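Local coordinates for MdbA protein (Corynebacterium diphtheriae, PDB 5C00) that probably forms disulfide bonds in exported proteins as a DsbA-like thiol-disulfide oxidoreductase, and is essential for viability, pilus assembly, toxin production and virulence, at residues Ala15-Glu20 and Lys144-Ser149; Ile33-Val38 and Lys71-Gly76; Phe53-Cys58 and Val183-Val188; Ala104-Gln109 and Thr153-Glu158. All coordinates share one frame; numbering follows the deposited sequence.

Contact 1 of 4, residues Ala15-Glu20 and Lys144-Ser149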
loop_
_atom_site.group_PDB
_atom_site.type_symbol
_atom_site.label_atom_id
_atom_site.label_comp_id
_atom_site.label_asym_id
_atom_site.label_seq_id
_atom_site.Cartn_x
_atom_site.Cartn_y
_atom_site.Cartn_z
ATOM N N ALA A 15 -23.667 -1.630 -2.253
ATOM C CA ALA A 15 -22.681 -1.893 -3.321
ATOM C C ALA A 15 -21.619 -2.927 -2.882
ATOM O O ALA A 15 -21.039 -2.797 -1.817
ATOM C CB ALA A 15 -22.001 -0.616 -3.748
ATOM N N ASP A 16 -21.440 -3.949 -3.708
ATOM C CA ASP A 16 -20.487 -5.049 -3.510
ATOM C C ASP A 16 -19.299 -4.744 -4.453
ATOM O O ASP A 16 -19.476 -4.425 -5.641
ATOM C CB ASP A 16 -21.063 -6.408 -3.956
ATOM C CG ASP A 16 -22.103 -7.017 -2.975
ATOM O OD1 ASP A 16 -22.052 -6.726 -1.778
ATOM O OD2 ASP A 16 -22.992 -7.790 -3.428
ATOM N N TYR A 17 -18.100 -4.943 -3.943
ATOM C CA TYR A 17 -16.869 -4.783 -4.712
ATOM C C TYR A 17 -16.238 -6.182 -4.890
ATOM O O TYR A 17 -16.401 -7.067 -4.047
ATOM C CB TYR A 17 -15.867 -3.870 -3.969
ATOM C CG TYR A 17 -16.271 -2.387 -3.896
ATOM C CD1 TYR A 17 -17.311 -1.957 -3.046
ATOM C CD2 TYR A 17 -15.673 -1.439 -4.702
ATOM C CE1 TYR A 17 -17.704 -0.612 -2.997
ATOM C CE2 TYR A 17 -16.047 -0.099 -4.661
ATOM C CZ TYR A 17 -17.063 0.326 -3.806
ATOM O OH TYR A 17 -17.445 1.672 -3.742
ATOM N N ASP A 18 -15.515 -6.363 -5.974
ATOM C CA ASP A 18 -14.739 -7.591 -6.141
ATOM C C ASP A 18 -13.621 -7.685 -5.065
ATOM O O ASP A 18 -12.955 -6.678 -4.762
ATOM C CB ASP A 18 -14.180 -7.678 -7.542
ATOM C CG ASP A 18 -13.488 -9.007 -7.796
ATOM O OD1 ASP A 18 -14.002 -10.085 -7.332
ATOM O OD2 ASP A 18 -12.426 -8.970 -8.437
ATOM N N LYS A 19 -13.463 -8.880 -4.483
ATOM C CA LYS A 19 -12.589 -9.136 -3.342
ATOM C C LYS A 19 -11.797 -10.438 -3.499
ATOM O O LYS A 19 -12.353 -11.529 -3.277
ATOM C CB LYS A 19 -13.439 -9.248 -2.094
ATOM C CG LYS A 19 -13.486 -8.025 -1.194
ATOM C CD LYS A 19 -12.738 -8.259 0.136
ATOM C CE LYS A 19 -13.649 -8.342 1.353
ATOM N NZ LYS A 19 -12.888 -8.036 2.620
ATOM N N GLU A 20 -10.512 -10.301 -3.812
ATOM C CA GLU A 20 -9.599 -11.426 -4.005
ATOM C C GLU A 20 -9.298 -12.015 -2.643
ATOM O O GLU A 20 -9.140 -11.296 -1.674
ATOM C CB GLU A 20 -8.309 -10.958 -4.698
ATOM C CG GLU A 20 -7.115 -11.912 -4.618
ATOM C CD GLU A 20 -5.860 -11.378 -5.305
ATOM O OE1 GLU A 20 -5.744 -10.144 -5.546
ATOM O OE2 GLU A 20 -4.957 -12.197 -5.597
ATOM N N LYS A 144 -15.279 0.779 4.036
ATOM C CA LYS A 144 -16.400 0.072 4.684
ATOM C C LYS A 144 -17.007 -0.947 3.717
ATOM O O LYS A 144 -17.292 -2.102 4.082
ATOM C CB LYS A 144 -17.440 1.083 5.108
ATOM C CG LYS A 144 -18.721 0.491 5.653
ATOM C CD LYS A 144 -18.466 -0.096 7.015
ATOM C CE LYS A 144 -19.738 -0.728 7.572
ATOM N NZ LYS A 144 -19.836 -2.126 7.125
ATOM N N SER A 145 -17.248 -0.506 2.489
ATOM C CA SER A 145 -17.842 -1.394 1.478
ATOM C C SER A 145 -16.968 -2.631 1.245
ATOM O O SER A 145 -17.497 -3.699 0.959
ATOM C CB SER A 145 -18.020 -0.676 0.160
ATOM O OG SER A 145 -18.991 0.360 0.253
ATOM N N LEU A 146 -15.645 -2.488 1.332
ATOM C CA LEU A 146 -14.732 -3.611 1.128
ATOM C C LEU A 146 -14.534 -4.470 2.361
ATOM O O LEU A 146 -13.790 -5.478 2.318
ATOM C CB LEU A 146 -13.363 -3.116 0.612
ATOM C CG LEU A 146 -13.243 -3.039 -0.910
ATOM C CD1 LEU A 146 -11.970 -2.324 -1.361
ATOM C CD2 LEU A 146 -13.311 -4.392 -1.589
ATOM N N GLY A 147 -15.099 -4.063 3.483
ATOM C CA GLY A 147 -15.058 -4.907 4.649
ATOM C C GLY A 147 -14.432 -4.339 5.885
ATOM O O GLY A 147 -14.377 -5.053 6.882
ATOM N N ALA A 148 -14.038 -3.052 5.864
ATOM C CA ALA A 148 -13.438 -2.447 7.033
ATOM C C ALA A 148 -14.445 -2.310 8.142
ATOM O O ALA A 148 -15.648 -2.094 7.916
ATOM C CB ALA A 148 -12.845 -1.090 6.723
ATOM N N SER A 149 -13.931 -2.393 9.349
ATOM C CA SER A 149 -14.758 -2.277 10.513
ATOM C C SER A 149 -15.306 -0.854 10.655
ATOM O O SER A 149 -14.791 0.080 10.065
ATOM C CB SER A 149 -13.958 -2.647 11.736
ATOM O OG SER A 149 -13.017 -1.645 12.040
HETATM O O HOH W 1 -21.357 -0.726 0.120
HETATM O O HOH W 2 -18.520 2.596 -1.483
HETATM O O HOH W 3 -17.930 -5.429 -1.216
#

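Contact 2 of 4, residues Ile33-Val38 and Lys71-Gly76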
loop_
_atom_site.group_PDB
_atom_site.type_symbol
_atom_site.label_atom_id
_atom_site.label_comp_id
_atom_site.label_asym_id
_atom_site.label_seq_id
_atom_site.Cartn_x
_atom_site.Cartn_y
_atom_site.Cartn_z
ATOM N N ILE A 33 4.232 -1.280 5.924
ATOM C CA ILE A 33 3.180 -2.230 6.028
ATOM C C ILE A 33 3.786 -3.505 5.488
ATOM O O ILE A 33 4.089 -3.608 4.300
ATOM C CB ILE A 33 1.920 -1.798 5.259
ATOM C CG1 ILE A 33 1.325 -0.532 5.875
ATOM C CG2 ILE A 33 0.908 -2.937 5.251
ATOM C CD1 ILE A 33 0.461 0.294 4.945
ATOM N N VAL A 34 3.942 -4.477 6.367
ATOM C CA VAL A 34 4.659 -5.683 6.043
ATOM C C VAL A 34 3.710 -6.830 5.688
ATOM O O VAL A 34 2.803 -7.133 6.450
ATOM C CB VAL A 34 5.589 -6.091 7.221
ATOM C CG1 VAL A 34 6.537 -7.199 6.773
ATOM C CG2 VAL A 34 6.414 -4.908 7.695
ATOM N N LEU A 35 3.867 -7.418 4.498
ATOM C CA LEU A 35 3.049 -8.567 4.096
ATOM C C LEU A 35 3.910 -9.804 4.106
ATOM O O LEU A 35 5.006 -9.790 3.572
ATOM C CB LEU A 35 2.452 -8.349 2.713
ATOM C CG LEU A 35 1.674 -7.057 2.589
ATOM C CD1 LEU A 35 1.127 -6.994 1.177
ATOM C CD2 LEU A 35 0.541 -6.988 3.579
ATOM N N LYS A 36 3.428 -10.852 4.738
ATOM C CA LYS A 36 4.205 -12.059 4.967
ATOM C C LYS A 36 3.311 -13.246 5.189
ATOM O O LYS A 36 2.215 -13.111 5.694
ATOM C CB LYS A 36 5.075 -11.847 6.204
ATOM C CG LYS A 36 4.268 -11.326 7.373
ATOM C CD LYS A 36 5.158 -10.847 8.530
ATOM C CE LYS A 36 4.574 -9.591 9.171
ATOM N NZ LYS A 36 5.159 -9.319 10.543
ATOM N N ALA A 37 3.784 -14.424 4.819
ATOM C CA ALA A 37 3.125 -15.641 5.171
ATOM C C ALA A 37 3.159 -15.850 6.693
ATOM O O ALA A 37 4.094 -15.426 7.354
ATOM C CB ALA A 37 3.780 -16.800 4.477
ATOM N N VAL A 38 2.152 -16.554 7.185
ATOM C CA VAL A 38 2.103 -17.018 8.599
ATOM C C VAL A 38 3.400 -17.730 8.998
ATOM O O VAL A 38 3.992 -17.428 10.056
ATOM C CB VAL A 38 0.847 -17.883 8.843
ATOM C CG1 VAL A 38 0.873 -18.565 10.214
ATOM C CG2 VAL A 38 -0.373 -17.007 8.756
ATOM N N LYS A 71 1.701 -14.444 -4.779
ATOM C CA LYS A 71 2.067 -15.867 -4.745
ATOM C C LYS A 71 3.360 -16.130 -4.010
ATOM O O LYS A 71 3.472 -17.085 -3.255
ATOM C CB LYS A 71 2.139 -16.476 -6.147
ATOM C CG LYS A 71 0.837 -16.387 -6.929
ATOM C CD LYS A 71 -0.377 -16.944 -6.175
ATOM C CE LYS A 71 -1.352 -15.872 -5.699
ATOM N NZ LYS A 71 -2.681 -16.345 -5.170
ATOM N N ALA A 72 4.334 -15.268 -4.212
ATOM C CA ALA A 72 5.635 -15.428 -3.598
ATOM C C ALA A 72 5.573 -15.179 -2.101
ATOM O O ALA A 72 6.271 -15.831 -1.321
ATOM C CB ALA A 72 6.639 -14.481 -4.264
ATOM N N ILE A 73 4.745 -14.219 -1.714
ATOM C CA ILE A 73 4.467 -13.955 -0.315
ATOM C C ILE A 73 3.748 -15.170 0.253
ATOM O O ILE A 73 4.152 -15.677 1.277
ATOM C CB ILE A 73 3.602 -12.692 -0.076
ATOM C CG1 ILE A 73 4.304 -11.409 -0.539
ATOM C CG2 ILE A 73 3.268 -12.562 1.382
ATOM C CD1 ILE A 73 3.347 -10.228 -0.663
ATOM N N GLU A 74 2.700 -15.660 -0.399
ATOM C CA GLU A 74 1.945 -16.784 0.198
ATOM C C GLU A 74 2.814 -18.044 0.321
ATOM O O GLU A 74 2.645 -18.808 1.263
ATOM C CB GLU A 74 0.648 -17.055 -0.584
ATOM C CG GLU A 74 -0.378 -15.979 -0.402
ATOM C CD GLU A 74 -1.556 -16.074 -1.364
ATOM O OE1 GLU A 74 -1.357 -16.643 -2.439
ATOM O OE2 GLU A 74 -2.655 -15.515 -1.068
ATOM N N ASN A 75 3.775 -18.223 -0.599
ATOM C CA ASN A 75 4.779 -19.304 -0.558
ATOM C C ASN A 75 5.848 -19.190 0.504
ATOM O O ASN A 75 6.620 -20.135 0.739
ATOM C CB ASN A 75 5.561 -19.328 -1.858
ATOM C CG ASN A 75 4.772 -19.892 -2.979
ATOM O OD1 ASN A 75 3.691 -20.427 -2.763
ATOM N ND2 ASN A 75 5.307 -19.784 -4.193
ATOM N N GLY A 76 5.952 -18.032 1.146
ATOM C CA GLY A 76 6.960 -17.833 2.185
ATOM C C GLY A 76 8.349 -17.458 1.665
ATOM O O GLY A 76 9.310 -17.407 2.447
HETATM O O HOH W 4 6.123 -14.764 3.097
#

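Contact 3 of 4, residues Phe53-Cys58 and Val183-Val188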
loop_
_atom_site.group_PDB
_atom_site.type_symbol
_atom_site.label_atom_id
_atom_site.label_comp_id
_atom_site.label_asym_id
_atom_site.label_seq_id
_atom_site.Cartn_x
_atom_site.Cartn_y
_atom_site.Cartn_z
ATOM N N PHE A 53 0.342 6.508 -3.667
ATOM C CA PHE A 53 -1.002 6.287 -4.225
ATOM C C PHE A 53 -1.404 7.270 -5.359
ATOM O O PHE A 53 -2.420 7.038 -6.019
ATOM C CB PHE A 53 -2.039 6.284 -3.156
ATOM C CG PHE A 53 -2.144 4.973 -2.419
ATOM C CD1 PHE A 53 -2.850 3.909 -2.995
ATOM C CD2 PHE A 53 -1.559 4.798 -1.163
ATOM C CE1 PHE A 53 -2.971 2.703 -2.353
ATOM C CE2 PHE A 53 -1.665 3.573 -0.540
ATOM C CZ PHE A 53 -2.383 2.543 -1.104
ATOM N N SER A 54 -0.615 8.312 -5.626
ATOM C CA SER A 54 -0.907 9.181 -6.760
ATOM C C SER A 54 0.010 8.912 -7.954
ATOM O O SER A 54 -0.015 9.661 -8.928
ATOM C CB SER A 54 -0.806 10.649 -6.367
ATOM O OG SER A 54 -1.712 10.895 -5.306
ATOM N N CYS A 55 0.822 7.877 -7.865
ATOM C CA CYS A 55 1.827 7.578 -8.883
ATOM C C CYS A 55 1.289 6.630 -9.971
ATOM O O CYS A 55 0.987 5.481 -9.694
ATOM C CB CYS A 55 3.020 6.988 -8.156
ATOM S SG CYS A 55 4.288 6.339 -9.223
ATOM N N PRO A 56 1.167 7.119 -11.218
ATOM C CA PRO A 56 0.572 6.281 -12.262
ATOM C C PRO A 56 1.431 5.085 -12.592
ATOM O O PRO A 56 0.909 4.020 -12.881
ATOM C CB PRO A 56 0.438 7.206 -13.495
ATOM C CG PRO A 56 1.041 8.503 -13.112
ATOM C CD PRO A 56 1.329 8.521 -11.629
ATOM N N HIS A 57 2.750 5.232 -12.525
ATOM C CA HIS A 57 3.601 4.109 -12.853
ATOM C C HIS A 57 3.631 3.085 -11.713
ATOM O O HIS A 57 3.909 1.939 -11.951
ATOM C CB HIS A 57 4.996 4.549 -13.314
ATOM C CG HIS A 57 4.996 5.221 -14.655
ATOM N ND1 HIS A 57 5.891 6.214 -14.998
ATOM C CD2 HIS A 57 4.185 5.057 -15.728
ATOM C CE1 HIS A 57 5.633 6.634 -16.227
ATOM N NE2 HIS A 57 4.597 5.949 -16.692
ATOM N N CYS A 58 3.271 3.485 -10.486
ATOM C CA CYS A 58 3.089 2.517 -9.389
ATOM C C CYS A 58 1.867 1.667 -9.650
ATOM O O CYS A 58 1.902 0.467 -9.487
ATOM C CB CYS A 58 2.863 3.188 -8.018
ATOM S SG CYS A 58 4.334 3.976 -7.354
ATOM N N VAL A 183 14.068 10.652 -4.356
ATOM C CA VAL A 183 12.720 10.184 -4.078
ATOM C C VAL A 183 11.932 10.120 -5.371
ATOM O O VAL A 183 11.716 11.113 -6.072
ATOM C CB VAL A 183 12.024 11.059 -3.007
ATOM C CG1 VAL A 183 10.665 10.467 -2.651
ATOM C CG2 VAL A 183 12.844 11.071 -1.718
ATOM N N SER A 184 11.510 8.901 -5.706
ATOM C CA SER A 184 10.659 8.655 -6.840
ATOM C C SER A 184 9.956 7.291 -6.562
ATOM O O SER A 184 10.260 6.629 -5.581
ATOM C CB SER A 184 11.473 8.650 -8.116
ATOM O OG SER A 184 12.500 7.682 -8.076
ATOM N N SER A 185 9.036 6.894 -7.415
ATOM C CA SER A 185 8.266 5.682 -7.201
ATOM C C SER A 185 7.740 5.182 -8.562
ATOM O O SER A 185 7.563 6.002 -9.471
ATOM C CB SER A 185 7.103 5.980 -6.279
ATOM O OG SER A 185 6.240 6.913 -6.917
ATOM N N PRO A 186 7.555 3.862 -8.720
ATOM C CA PRO A 186 7.887 2.804 -7.777
ATOM C C PRO A 186 9.388 2.518 -7.688
ATOM O O PRO A 186 10.124 2.734 -8.654
ATOM C CB PRO A 186 7.223 1.586 -8.354
ATOM C CG PRO A 186 7.267 1.794 -9.841
ATOM C CD PRO A 186 7.070 3.288 -9.998
ATOM N N ARG A 187 9.807 1.983 -6.542
ATOM C CA ARG A 187 11.167 1.490 -6.376
ATOM C C ARG A 187 11.118 0.165 -5.622
ATOM O O ARG A 187 10.342 0.017 -4.694
ATOM C CB ARG A 187 12.024 2.476 -5.548
ATOM C CG ARG A 187 11.954 3.944 -5.962
ATOM C CD ARG A 187 12.713 4.282 -7.215
ATOM N NE ARG A 187 14.137 4.280 -6.937
ATOM C CZ ARG A 187 14.830 5.265 -6.351
ATOM N NH1 ARG A 187 14.293 6.449 -6.103
ATOM N NH2 ARG A 187 16.097 5.065 -6.067
ATOM N N VAL A 188 11.967 -0.776 -5.995
ATOM C CA VAL A 188 12.020 -2.055 -5.318
ATOM C C VAL A 188 13.479 -2.394 -4.954
ATOM O O VAL A 188 14.382 -2.211 -5.761
ATOM C CB VAL A 188 11.467 -3.141 -6.233
ATOM C CG1 VAL A 188 11.697 -4.532 -5.637
ATOM C CG2 VAL A 188 9.985 -2.884 -6.552
#

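Contact 4 of 4, residues Ala104-Gln109 and Thr153-Glu158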
loop_
_atom_site.group_PDB
_atom_site.type_symbol
_atom_site.label_atom_id
_atom_site.label_comp_id
_atom_site.label_asym_id
_atom_site.label_seq_id
_atom_site.Cartn_x
_atom_site.Cartn_y
_atom_site.Cartn_z
ATOM N N ALA A 104 -5.528 3.698 3.729
ATOM C CA ALA A 104 -5.021 2.352 3.588
ATOM C C ALA A 104 -4.287 1.942 4.861
ATOM O O ALA A 104 -4.447 0.794 5.297
ATOM C CB ALA A 104 -4.125 2.229 2.367
ATOM N N LEU A 105 -3.490 2.851 5.436
ATOM C CA LEU A 105 -2.843 2.570 6.735
ATOM C C LEU A 105 -3.808 2.238 7.838
ATOM O O LEU A 105 -3.555 1.281 8.589
ATOM C CB LEU A 105 -1.918 3.693 7.187
ATOM C CG LEU A 105 -1.139 3.449 8.507
ATOM C CD1 LEU A 105 -0.182 2.255 8.412
ATOM C CD2 LEU A 105 -0.339 4.722 8.747
ATOM N N ALA A 106 -4.905 3.002 7.954
ATOM C CA ALA A 106 -5.942 2.718 8.958
ATOM C C ALA A 106 -6.467 1.284 8.829
ATOM O O ALA A 106 -6.722 0.608 9.816
ATOM C CB ALA A 106 -7.070 3.744 8.885
ATOM N N VAL A 107 -6.697 0.811 7.609
ATOM C CA VAL A 107 -7.096 -0.565 7.405
ATOM C C VAL A 107 -6.019 -1.558 7.819
ATOM O O VAL A 107 -6.306 -2.506 8.514
ATOM C CB VAL A 107 -7.482 -0.799 5.914
ATOM C CG1 VAL A 107 -8.073 -2.203 5.762
ATOM C CG2 VAL A 107 -8.494 0.236 5.432
ATOM N N ALA A 108 -4.781 -1.347 7.414
ATOM C CA ALA A 108 -3.700 -2.238 7.811
ATOM C C ALA A 108 -3.498 -2.321 9.340
ATOM O O ALA A 108 -3.279 -3.394 9.884
ATOM C CB ALA A 108 -2.417 -1.801 7.188
ATOM N N GLN A 109 -3.626 -1.182 9.993
ATOM C CA GLN A 109 -3.511 -1.092 11.451
ATOM C C GLN A 109 -4.530 -1.987 12.169
ATOM O O GLN A 109 -4.297 -2.471 13.303
ATOM C CB GLN A 109 -3.686 0.396 11.858
ATOM C CG GLN A 109 -3.961 0.651 13.335
ATOM C CD GLN A 109 -2.782 0.245 14.207
ATOM O OE1 GLN A 109 -1.675 0.025 13.701
ATOM N NE2 GLN A 109 -3.015 0.109 15.515
ATOM N N THR A 153 -13.496 2.667 9.713
ATOM C CA THR A 153 -14.205 3.575 8.830
ATOM C C THR A 153 -14.300 4.987 9.440
ATOM O O THR A 153 -13.987 5.998 8.800
ATOM C CB THR A 153 -15.597 3.026 8.494
ATOM O OG1 THR A 153 -15.474 1.744 7.868
ATOM C CG2 THR A 153 -16.310 3.971 7.530
ATOM N N GLN A 154 -14.688 5.067 10.706
ATOM C CA GLN A 154 -14.751 6.353 11.386
ATOM C C GLN A 154 -13.372 6.990 11.535
ATOM O O GLN A 154 -13.214 8.169 11.360
ATOM C CB GLN A 154 -15.469 6.219 12.727
ATOM C CG GLN A 154 -15.788 7.571 13.389
ATOM C CD GLN A 154 -16.711 8.467 12.562
ATOM O OE1 GLN A 154 -17.618 8.009 11.858
ATOM N NE2 GLN A 154 -16.498 9.753 12.673
ATOM N N LYS A 155 -12.355 6.193 11.816
ATOM C CA LYS A 155 -10.999 6.685 11.852
ATOM C C LYS A 155 -10.600 7.339 10.511
ATOM O O LYS A 155 -9.990 8.399 10.484
ATOM C CB LYS A 155 -10.076 5.525 12.183
ATOM C CG LYS A 155 -8.599 5.810 12.084
ATOM C CD LYS A 155 -7.799 4.603 12.524
ATOM C CE LYS A 155 -8.269 4.038 13.858
ATOM N NZ LYS A 155 -7.167 3.274 14.478
ATOM N N ILE A 156 -10.953 6.703 9.388
ATOM C CA ILE A 156 -10.644 7.280 8.108
ATOM C C ILE A 156 -11.364 8.646 7.909
ATOM O O ILE A 156 -10.778 9.619 7.413
ATOM C CB ILE A 156 -11.013 6.304 6.966
ATOM C CG1 ILE A 156 -10.122 5.049 7.108
ATOM C CG2 ILE A 156 -10.872 7.011 5.604
ATOM C CD1 ILE A 156 -10.341 3.943 6.112
ATOM N N ARG A 157 -12.632 8.703 8.275
ATOM C CA ARG A 157 -13.395 9.952 8.185
ATOM C C ARG A 157 -12.757 11.081 8.976
ATOM O O ARG A 157 -12.821 12.217 8.552
ATOM C CB ARG A 157 -14.813 9.747 8.725
ATOM C CG ARG A 157 -15.638 8.848 7.865
ATOM C CD ARG A 157 -17.115 8.855 8.239
ATOM N NE ARG A 157 -17.723 7.657 7.722
ATOM C CZ ARG A 157 -17.960 7.441 6.418
ATOM N NH1 ARG A 157 -17.704 8.384 5.534
ATOM N NH2 ARG A 157 -18.451 6.276 6.000
ATOM N N GLU A 158 -12.157 10.761 10.116
ATOM C CA GLU A 158 -11.528 11.726 11.000
ATOM C C GLU A 158 -10.068 11.918 10.725
ATOM O O GLU A 158 -9.428 12.737 11.369
ATOM C CB GLU A 158 -11.695 11.269 12.471
ATOM C CG GLU A 158 -13.104 11.429 13.012
ATOM C CD GLU A 158 -13.409 10.512 14.198
ATOM O OE1 GLU A 158 -12.484 9.808 14.675
ATOM O OE2 GLU A 158 -14.575 10.474 14.650
HETATM O O HOH W 5 -7.294 1.393 12.316
#

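Contact 1 of 4, residues Ala15-Glu20 and Lys144-Ser149
The Schellman motif that ends helix 136-145 is gripped from outside by Tyr17 and Lys19 of the extended N-terminal arm. Gly147 leaves the helix with a phi of 122° and returns its N to Lys144 O at 3.0 Å, and Leu146 O faces the N-terminal segment. Lys19 takes this carbonyl: its NZ donates to Leu146 O at 2.7 Å, at a C=O...N angle of 161°, almost straight out from the oxygen. Bends at chi2 and chi3, each -110°, bring the ammonium to the carbonyl, and the chain slants across the leucine on its way. Leu146 CD2 serves both arm residues at once, lying 3.5 Å from Tyr17 CB and 3.7 Å from Lys19 CG. On the tyrosine side the meeting is completed by water. One molecule joins Tyr17 N to Ser145 O, 2.8 Å from each, and sits in the plane of the phenol ring at its edge. A second runs from Tyr17 OH to Ser145 OG, and a third links Ser145 OG to Ala15 O. Ser145 OG is also hydrogen-bonded to Asp141 O, one turn back in its own helix. Leu122 of helix 113-125 touches both Tyr17 and Leu146. The chemistry is that of a surface contact: one direct lysine bond to a carbonyl at the helix end, which Thr115 OG1 also reaches weakly, and beside it three water bridges, one between backbone atoms and two through Ser145 OG.

Contact 2 of 4, residues Ile33-Val38 and Lys71-Gly76
Ile73 splits its two branches between neighbouring strand residues: a chi1 of -63° puts CG1 opposite its own carbonyl carbon and CG2 opposite its backbone N, and a chi2 of 165° extends CD1. CG2 thereby rests against the strand backbone, 3.7 Å from Lys36 CA, while CD1 reaches Leu35 CB at 4.0 Å. This is the last turn of helix 56-74 lying against the end of strand 32-36, helix on sheet as in thioredoxin-like folds. Phe24 touches both Leu35 and Ile73. Ala37 CB approaches Ile73 O to 3.4 Å and also lies against Glu74 O and Gly76 CA. Gly76, with a phi of 83°, closes the helix in a Schellman motif. Within the helix, Lys71 NZ makes a salt bridge to Glu74 OE1 at 3.0 Å, on the syn side of the carboxylate, and OE2 accepts from Ser23 N. No direct hydrogen bond spans the two segments; a water does so, 2.9 Å from Ala37 N and 2.8 Å from Ile73 O. Ile73 O accepts from Gly76 N and from the water, and the water in turn takes up Ala37 N, so the polar link lies beside an otherwise apolar contact.

Contact 3 of 4, residues Phe53-Cys58 and Val183-Val188
Cys58 and Pro186 stand with their CA atoms 5.1 Å apart, where a cis peptide between Ser185 and Pro186 brings the loop before strand 187-190 against the first turn of helix 56-74. This is the pairing of a CxxC motif with a cis-proline loop, the characteristic thiol-disulfide site of thioredoxin-like proteins, and by family resemblance probably the active site here. Cys55 occupies the N-cap of the helix. Its SG, anti to the backbone N (chi1 172°), extends toward the loop and comes to 3.3 Å from Ser185 O. Cys58 has its SG anti to the carbonyl carbon instead (chi1 -71°), which lays it 3.5 Å from Pro186 N and 3.9 Å from Pro186 CD. The two sulfurs, Cys55 SG and Cys58 SG, lie 3.0 Å apart, longer than a disulfide bond, in keeping with free thiols. Pro186 also leans its CD on the helix backbone, 3.8 Å from His57 C. Ser185 is modelled in two conformers; in the one described its OG lies near both sulfurs, so that approach is conditional. Within the loop, Arg187 NH1 bonds Ser184 OG at 2.9 Å, well out of the guanidinium plane, and its NE forms a salt bridge with Glu194. In the fold, the thiols sit at the start of helix 56-74, beside strand 45-52: Cys58 touches Glu51 and Pro186 touches Phe49, both on that strand, Arg187 pairs with its Tyr50, and from the loop after strand 78-85 Phe87 touches Ser185 and Leu88 touches Cys55.

Contact 4 of 4, residues Ala104-Gln109 and Thr153-Glu158
Ala106 faces Lys155 and Ile156 where helices 96-109 and 150-158 run nearly antiparallel, part of the helical insertion that DsbA-like proteins carry within the thioredoxin fold. The axes of the two short segments make an angle of 150° and approach to 9.3 Å. Ala106 does most of the work on its side: its methyl lies between two side chains, with CB 3.8 Å from Lys155 CD and 3.8 Å from Ile156 CG1. The lysine thus contributes its aliphatic part to a mostly apolar seam. Its ammonium, in the conformer described, is placed by a bend at chi3 (-49°) and shares a water with the backbone, 2.7 Å from Ala106 O and 2.9 Å from Lys155 NZ; it also makes a long, weak ion pair with Glu151. One residue on, Val107 points its CB away from the partner helix, yet its CG2 still meets Ile156 CD1 at 4.2 Å, the two side chains slanting across each other. Gln109 brings its CG beside Lys155 NZ. Ile156 continues to Ala140 and Ala143 of helix 136-145, which extends the apolar layer. Within segment 153-158, Gln154 NE2 donates to Glu158 OE2 at 2.9 Å, in its own amide plane but from above that of the carboxylate.

In the fold
From the N terminus, the arm at 15-20 begins the long loop that contact 1 closes at 144-149. Nested inside it, contact 2 ties strand 32-36 to the C-terminal end of helix 56-74. Contact 3 uses the opposite end of that helix; it starts at 53-58, within the span of contact 2, and closes at 183-188, crossing both earlier contacts. Contact 4 opens after contact 2 has closed, lies wholly inside the loop of contact 3 and crosses contact 1. Helices 136-145 and 150-158 follow each other, and Lys144 touches Thr153 between contacts 1 and 4. Ile33 on Ala108 and Phe53 on Ala104 join the sheet side to the helical insertion.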